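Local coordinates for protein octaprenyl-diphosphate synthase (Roseobacter denitrificans, PDB 4JXN) that probably makes octaprenyl diphosphate, the precursor of the isoprenoid side chain of quinones, by adding isopentenyl units to farnesyl diphosphate with magnesium as cofactor, at residues A255-D258 / A259-A263; F264-R267 / T268-G272; L246-P249 / L250-V254. All coordinates share one frame; numbering follows the deposited sequence.

Interaction 1 (A255-D258 / A259-A263)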
loop_
_atom_site.group_PDB
_atom_site.type_symbol
_atom_site.label_atom_id
_atom_site.label_comp_id
_atom_site.label_asym_id
_atom_site.label_seq_id
_atom_site.Cartn_x
_atom_site.Cartn_y
_atom_site.Cartn_z
ATOM N N ALA A 255 -17.497 -20.397 -23.281
ATOM C CA ALA A 255 -18.400 -19.663 -24.155
ATOM C C ALA A 255 -19.087 -20.531 -25.194
ATOM O O ALA A 255 -20.122 -20.142 -25.729
ATOM C CB ALA A 255 -17.649 -18.531 -24.844
ATOM N N LYS A 256 -18.529 -21.704 -25.478
ATOM C CA LYS A 256 -19.122 -22.621 -26.458
ATOM C C LYS A 256 -19.622 -23.936 -25.862
ATOM O O LYS A 256 -19.993 -24.869 -26.594
ATOM C CB LYS A 256 -18.105 -22.881 -27.556
ATOM C CG LYS A 256 -18.083 -21.752 -28.566
ATOM C CD LYS A 256 -16.720 -21.620 -29.194
ATOM C CE LYS A 256 -16.762 -20.815 -30.477
ATOM N NZ LYS A 256 -15.449 -20.878 -31.159
ATOM N N ALA A 257 -19.645 -23.991 -24.533
ATOM C CA ALA A 257 -20.028 -25.190 -23.806
ATOM C C ALA A 257 -21.512 -25.491 -23.975
ATOM O O ALA A 257 -22.361 -24.657 -23.657
ATOM C CB ALA A 257 -19.699 -25.030 -22.325
ATOM N N ASP A 258 -21.806 -26.682 -24.489
ATOM C CA ASP A 258 -23.142 -27.260 -24.374
ATOM C C ASP A 258 -23.391 -27.688 -22.923
ATOM O O ASP A 258 -22.526 -27.513 -22.049
ATOM C CB ASP A 258 -23.307 -28.452 -25.331
ATOM C CG ASP A 258 -22.378 -29.620 -24.995
ATOM O OD1 ASP A 258 -21.709 -29.584 -23.947
ATOM O OD2 ASP A 258 -22.308 -30.577 -25.791
ATOM N N ALA A 259 -24.567 -28.260 -22.677
ATOM C CA ALA A 259 -24.958 -28.708 -21.339
ATOM C C ALA A 259 -23.955 -29.690 -20.737
ATOM O O ALA A 259 -23.559 -29.557 -19.571
ATOM C CB ALA A 259 -26.337 -29.338 -21.395
ATOM N N GLU A 260 -23.556 -30.674 -21.537
ATOM C CA GLU A 260 -22.568 -31.673 -21.122
ATOM C C GLU A 260 -21.277 -30.995 -20.652
ATOM O O GLU A 260 -20.768 -31.277 -19.563
ATOM C CB GLU A 260 -22.263 -32.638 -22.285
ATOM C CG GLU A 260 -21.515 -33.902 -21.871
ATOM C CD GLU A 260 -20.833 -34.605 -23.036
ATOM O OE1 GLU A 260 -19.640 -34.959 -22.901
ATOM O OE2 GLU A 260 -21.480 -34.801 -24.088
ATOM N N GLU A 261 -20.767 -30.083 -21.478
ATOM C CA GLU A 261 -19.501 -29.394 -21.211
ATOM C C GLU A 261 -19.621 -28.375 -20.092
ATOM O O GLU A 261 -18.705 -28.227 -19.275
ATOM C CB GLU A 261 -18.997 -28.716 -22.481
ATOM C CG GLU A 261 -18.626 -29.714 -23.562
ATOM C CD GLU A 261 -18.218 -29.072 -24.867
ATOM O OE1 GLU A 261 -17.820 -27.886 -24.874
ATOM O OE2 GLU A 261 -18.277 -29.775 -25.892
ATOM N N ARG A 262 -20.754 -27.679 -20.049
ATOM C CA ARG A 262 -21.019 -26.747 -18.963
ATOM C C ARG A 262 -20.914 -27.474 -17.615
ATOM O O ARG A 262 -20.246 -26.993 -16.693
ATOM C CB ARG A 262 -22.392 -26.085 -19.148
ATOM C CG ARG A 262 -22.624 -24.841 -18.290
ATOM C CD ARG A 262 -23.298 -23.718 -19.082
ATOM N NE ARG A 262 -22.321 -22.861 -19.765
ATOM C CZ ARG A 262 -22.585 -22.052 -20.796
ATOM N NH1 ARG A 262 -21.603 -21.321 -21.322
ATOM N NH2 ARG A 262 -23.812 -21.963 -21.314
ATOM N N ALA A 263 -21.535 -28.647 -17.512
ATOM C CA ALA A 263 -21.506 -29.424 -16.267
ATOM C C ALA A 263 -20.089 -29.710 -15.832
ATOM O O ALA A 263 -19.760 -29.598 -14.645
ATOM C CB ALA A 263 -22.284 -30.723 -16.428
#
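Asp-258 grips the first turn of helix 259-270 through a side-chain bond and a main-chain bond. Its OD1 accepts the backbone N-H of Glu-261 at 2.7 Å, nearly along the C-O axis of the carboxylate and almost straight (164°), while its carbonyl O takes N of Arg-262, also at 2.7 Å. This is a classic N-cap: a short acidic side chain satisfies an N-H that has no preceding helical carbonyl. The torsion chi1 of 64° tucks CG between backbone N and carbonyl carbon, curling the carboxylate back over the helix start.

Glu-261 crosses Asp-258 at about a right angle, and its OE2 stands 3.9 Å from OD1 of Asp-258, a like-charge approach probably eased by the N-H groups of the helix start and by Lys-288, a long, weak ion-pair partner of OE2. Its OE1 is hydrogen-bonded to His-289 NE2, which helps hold the carboxylate in place. Beside the cap, the small methyl of Ala-257 fits against the turn, CB lying 3.8 Å from CB of Glu-261. Ala-257 O sits over one face of the Arg-262 guanidinium. The cap forms a surface corner where the loop after helix 248-254 turns into helix 259-270, with helix 278-288 alongside.

Interaction 2 (F264-R267 / T268-G272)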
loop_
_atom_site.group_PDB
_atom_site.type_symbol
_atom_site.label_atom_id
_atom_site.label_comp_id
_atom_site.label_asym_id
_atom_site.label_seq_id
_atom_site.Cartn_x
_atom_site.Cartn_y
_atom_site.Cartn_z
ATOM N N PHE A 264 -19.242 -30.062 -16.798
ATOM C CA PHE A 264 -17.819 -30.221 -16.533
ATOM C C PHE A 264 -17.180 -28.899 -16.055
ATOM O O PHE A 264 -16.367 -28.908 -15.139
ATOM C CB PHE A 264 -17.090 -30.723 -17.783
ATOM C CG PHE A 264 -15.605 -30.865 -17.595
ATOM C CD1 PHE A 264 -15.086 -31.981 -16.952
ATOM C CD2 PHE A 264 -14.732 -29.885 -18.038
ATOM C CE1 PHE A 264 -13.724 -32.120 -16.764
ATOM C CE2 PHE A 264 -13.371 -30.015 -17.854
ATOM C CZ PHE A 264 -12.865 -31.135 -17.213
ATOM N N TRP A 265 -17.527 -27.772 -16.679
ATOM C CA TRP A 265 -16.957 -26.476 -16.271
ATOM C C TRP A 265 -17.493 -26.036 -14.916
ATOM O O TRP A 265 -16.728 -25.633 -14.044
ATOM C CB TRP A 265 -17.224 -25.387 -17.313
ATOM C CG TRP A 265 -16.509 -25.628 -18.604
ATOM C CD1 TRP A 265 -17.068 -25.755 -19.835
ATOM C CD2 TRP A 265 -15.101 -25.800 -18.785
ATOM N NE1 TRP A 265 -16.108 -26.009 -20.771
ATOM C CE2 TRP A 265 -14.885 -26.017 -20.156
ATOM C CE3 TRP A 265 -14.004 -25.802 -17.917
ATOM C CZ2 TRP A 265 -13.611 -26.243 -20.691
ATOM C CZ3 TRP A 265 -12.747 -26.012 -18.445
ATOM C CH2 TRP A 265 -12.560 -26.228 -19.825
ATOM N N VAL A 266 -18.809 -26.130 -14.752
ATOM C CA VAL A 266 -19.484 -25.844 -13.475
ATOM C C VAL A 266 -18.849 -26.589 -12.298
ATOM O O VAL A 266 -18.779 -26.069 -11.185
ATOM C CB VAL A 266 -20.979 -26.234 -13.554
ATOM C CG1 VAL A 266 -21.643 -26.147 -12.184
ATOM C CG2 VAL A 266 -21.718 -25.370 -14.579
ATOM N N ARG A 267 -18.371 -27.800 -12.566
ATOM C CA ARG A 267 -17.865 -28.706 -11.538
ATOM C C ARG A 267 -16.407 -28.475 -11.131
ATOM O O ARG A 267 -16.078 -28.520 -9.944
ATOM C CB ARG A 267 -18.028 -30.155 -12.034
ATOM C CG ARG A 267 -17.453 -31.231 -11.117
ATOM C CD ARG A 267 -17.925 -32.633 -11.512
ATOM N NE ARG A 267 -17.350 -33.119 -12.772
ATOM C CZ ARG A 267 -16.085 -33.523 -12.932
ATOM N NH1 ARG A 267 -15.672 -33.941 -14.125
ATOM N NH2 ARG A 267 -15.217 -33.508 -11.921
ATOM N N THR A 268 -15.533 -28.284 -12.116
ATOM C CA THR A 268 -14.079 -28.215 -11.886
ATOM C C THR A 268 -13.573 -26.798 -11.562
ATOM O O THR A 268 -12.406 -26.614 -11.186
ATOM C CB THR A 268 -13.310 -28.725 -13.124
ATOM O OG1 THR A 268 -13.796 -28.058 -14.298
ATOM C CG2 THR A 268 -13.492 -30.226 -13.300
ATOM N N ILE A 269 -14.459 -25.816 -11.727
ATOM C CA ILE A 269 -14.143 -24.402 -11.555
ATOM C C ILE A 269 -14.993 -23.830 -10.418
ATOM O O ILE A 269 -14.456 -23.389 -9.402
ATOM C CB ILE A 269 -14.406 -23.606 -12.862
ATOM C CG1 ILE A 269 -13.623 -24.206 -14.042
ATOM C CG2 ILE A 269 -14.065 -22.132 -12.685
ATOM C CD1 ILE A 269 -12.117 -24.219 -13.867
ATOM N N GLU A 270 -16.315 -23.853 -10.578
ATOM C CA GLU A 270 -17.207 -23.281 -9.568
ATOM C C GLU A 270 -17.385 -24.164 -8.327
ATOM O O GLU A 270 -17.593 -23.646 -7.231
ATOM C CB GLU A 270 -18.552 -22.922 -10.186
ATOM C CG GLU A 270 -18.444 -21.790 -11.192
ATOM C CD GLU A 270 -19.793 -21.251 -11.617
ATOM O OE1 GLU A 270 -20.801 -21.970 -11.440
ATOM O OE2 GLU A 270 -19.842 -20.111 -12.130
ATOM N N LYS A 271 -17.287 -25.482 -8.494
ATOM C CA LYS A 271 -17.296 -26.410 -7.354
ATOM C C LYS A 271 -15.887 -26.827 -6.918
ATOM O O LYS A 271 -15.706 -27.374 -5.833
ATOM C CB LYS A 271 -18.119 -27.656 -7.685
ATOM C CG LYS A 271 -19.619 -27.433 -7.665
ATOM C CD LYS A 271 -20.162 -27.402 -6.245
ATOM C CE LYS A 271 -21.680 -27.458 -6.236
ATOM N NZ LYS A 271 -22.281 -26.368 -7.054
ATOM N N GLY A 272 -14.894 -26.599 -7.770
ATOM C CA GLY A 272 -13.511 -26.943 -7.450
ATOM C C GLY A 272 -13.176 -28.426 -7.432
ATOM O O GLY A 272 -12.020 -28.790 -7.212
#
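Two first torsions bring Phe-264 and Thr-268, one helical turn apart, into contact: Phe-264 holds CG anti to the backbone N (chi1 178°), and Thr-268 sets OG1 between its own N and carbonyl carbon (chi1 51°), which turns the hydroxyl back to the preceding turn and leaves CG2 for the aromatic ring. The setting is the C-terminal half of helix 259-270, in the all-alpha isoprenoid synthase fold, where the regular i to i+4 pattern gives way to a wider pi-type turn at 268-270.

Phe-264 O is gripped twice by Thr-268, by OG1 at 2.8 Å and by N at 3.2 Å, the two donors arriving from opposite faces of the carbonyl plane. Threonine suits this place: its hydroxyl is satisfied within the helix although the residue is buried, and its methyl serves as an apolar surface. CG2 lies over the Phe-264 ring face in a CH-pi contact, 4.2 Å from the centroid, and also over one face of the Arg-267 guanidinium, whose NH2 forms a salt bridge with Asp-278 of helix 278-288. Phe-264 packs on that helix too, its ring edge-to-face with His-281.

Trp-265, one residue on, touches Leu-285 of the same helix but also packs on Leu-250, Ala-253 and Val-254 of helix 248-254; CG1 of Ile-269 comes to the edge of its indole, 4.2 Å from CE3. Gly-272 leaves the helical conformation with a positive phi, which glycine adopts easily. The widened spacing shows in the weak bond from Lys-271 N to Val-266 O, 3.1 Å long and bent to 132°.

Interaction 3 (L246-P249 / L250-V254)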
loop_
_atom_site.group_PDB
_atom_site.type_symbol
_atom_site.label_atom_id
_atom_site.label_comp_id
_atom_site.label_asym_id
_atom_site.label_seq_id
_atom_site.Cartn_x
_atom_site.Cartn_y
_atom_site.Cartn_z
ATOM N N LEU A 246 -10.001 -17.936 -14.385
ATOM C CA LEU A 246 -10.523 -17.887 -15.755
ATOM C C LEU A 246 -9.605 -17.144 -16.731
ATOM O O LEU A 246 -9.738 -15.942 -16.962
ATOM C CB LEU A 246 -11.945 -17.316 -15.789
ATOM C CG LEU A 246 -13.039 -18.259 -15.270
ATOM C CD1 LEU A 246 -14.408 -17.650 -15.528
ATOM C CD2 LEU A 246 -12.955 -19.648 -15.895
ATOM N N THR A 247 -8.662 -17.910 -17.270
ATOM C CA THR A 247 -7.797 -17.537 -18.381
ATOM C C THR A 247 -8.636 -17.359 -19.665
ATOM O O THR A 247 -9.776 -17.828 -19.747
ATOM C CB THR A 247 -6.765 -18.669 -18.572
ATOM O OG1 THR A 247 -6.382 -19.182 -17.292
ATOM C CG2 THR A 247 -5.550 -18.204 -19.244
ATOM N N MET A 248 -8.086 -16.676 -20.666
ATOM C CA MET A 248 -8.827 -16.449 -21.911
ATOM C C MET A 248 -9.183 -17.747 -22.646
ATOM O O MET A 248 -10.309 -17.889 -23.126
ATOM C CB MET A 248 -8.059 -15.523 -22.854
ATOM C CG MET A 248 -8.834 -15.168 -24.119
ATOM S SD MET A 248 -8.059 -13.882 -25.121
ATOM C CE MET A 248 -8.559 -12.411 -24.222
ATOM N N PRO A 249 -8.223 -18.676 -22.780
ATOM C CA PRO A 249 -8.563 -19.971 -23.398
ATOM C C PRO A 249 -9.761 -20.669 -22.743
ATOM O O PRO A 249 -10.583 -21.288 -23.438
ATOM C CB PRO A 249 -7.303 -20.806 -23.178
ATOM C CG PRO A 249 -6.207 -19.813 -22.997
ATOM C CD PRO A 249 -6.850 -18.686 -22.255
ATOM N N LEU A 250 -9.875 -20.542 -21.420
ATOM C CA LEU A 250 -11.004 -21.124 -20.685
ATOM C C LEU A 250 -12.296 -20.384 -20.953
ATOM O O LEU A 250 -13.356 -20.995 -21.067
ATOM C CB LEU A 250 -10.715 -21.179 -19.183
ATOM C CG LEU A 250 -9.521 -22.069 -18.813
ATOM C CD1 LEU A 250 -9.081 -21.812 -17.379
ATOM C CD2 LEU A 250 -9.848 -23.541 -19.014
ATOM N N ILE A 251 -12.211 -19.065 -21.075
ATOM C CA ILE A 251 -13.400 -18.269 -21.349
ATOM C C ILE A 251 -13.975 -18.605 -22.711
ATOM O O ILE A 251 -15.201 -18.718 -22.895
ATOM C CB ILE A 251 -13.084 -16.753 -21.308
ATOM C CG1 ILE A 251 -12.775 -16.315 -19.880
ATOM C CG2 ILE A 251 -14.254 -15.933 -21.848
ATOM C CD1 ILE A 251 -12.065 -14.984 -19.791
ATOM N N LYS A 252 -13.078 -18.697 -23.677
ATOM C CA LYS A 252 -13.464 -19.003 -25.033
ATOM C C LYS A 252 -14.022 -20.434 -25.145
ATOM O O LYS A 252 -14.908 -20.690 -25.965
ATOM C CB LYS A 252 -12.261 -18.821 -25.955
ATOM C CG LYS A 252 -11.910 -17.373 -26.255
ATOM C CD LYS A 252 -10.981 -17.293 -27.460
ATOM C CE LYS A 252 -10.543 -15.867 -27.776
ATOM N NZ LYS A 252 -11.594 -15.113 -28.509
ATOM N N ALA A 253 -13.504 -21.358 -24.330
ATOM C CA ALA A 253 -14.039 -22.737 -24.295
ATOM C C ALA A 253 -15.426 -22.771 -23.669
ATOM O O ALA A 253 -16.384 -23.280 -24.270
ATOM C CB ALA A 253 -13.103 -23.663 -23.543
ATOM N N VAL A 254 -15.534 -22.193 -22.476
ATOM C CA VAL A 254 -16.801 -22.142 -21.750
ATOM C C VAL A 254 -17.879 -21.465 -22.591
ATOM O O VAL A 254 -19.021 -21.916 -22.628
ATOM C CB VAL A 254 -16.647 -21.420 -20.397
ATOM C CG1 VAL A 254 -18.009 -21.195 -19.749
ATOM C CG2 VAL A 254 -15.727 -22.211 -19.464
#
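Leu-246 and Thr-247 lead into the short helix 248-254 and fold against its first turn, within the all-helical fold of the trans-prenyl synthases. Backbone hydrogen bonds come first: the carbonyl O of Thr-247, the N-cap residue, accepts N of Ile-251 at 3.0 Å, Met-248 O takes N of Lys-252 at 2.9 Å and Pro-249 O takes N of Ala-253. Proline suits the first turn, where its lack of an N-H costs no helical bond. The Thr-247 side chain makes no capping bond; its OG1 is weakly bonded to Lys-245 O.

Packing contacts follow. Leu-246 serves two residues of the turn, its CD2 lying 4.3 Å from CB of Leu-250 and its CB as far from CG1 of Ile-251. Leu-250, with CG anti to its carbonyl carbon (chi1 -62°), crosses Thr-247 and brings CD1 into van der Waals contact with the hydroxyl oxygen OG1, at 3.8 Å. Apolar side chains suit so buried a turn, which is covered on several sides: Met-248 and Ile-251 reach helix 170-196, Leu-250 and Ala-253 meet Trp-265 of helix 259-270, and Pro-249 rests on helix 291-309.

The one charged side chain here is that of Lys-252, whose NZ forms a salt bridge with Glu-170 of helix 170-196. Its long aliphatic chain runs beside that of Met-248, pointing the same way, and the bend at its end (chi4 -79°) sets the direction of NZ. Lys-252 CE, at the bend, touches both CG and SD of Met-248, each at 4.1 Å.

Along the chain interaction 3 comes first, then interaction 1, then interaction 2. Interaction 3 builds helix 248-254; interactions 1 and 2 share helix 259-270, its start and its end. The centres of the three contacts lie 11 to 13 Å from one another. Interaction 3 is buried, interaction 2 partly so and interaction 1 at the surface; their centres lie about 19, 28 and 31 Å from the chain centre. Trp-265 ties them together, packing on Ala-257 of interaction 1 and on Leu-250, Ala-253 and Val-254 of interaction 3. The two consecutive helices are thus packed on each other through Trp-265, the first also against helices 170-196 and 291-309 and the second against helix 278-288.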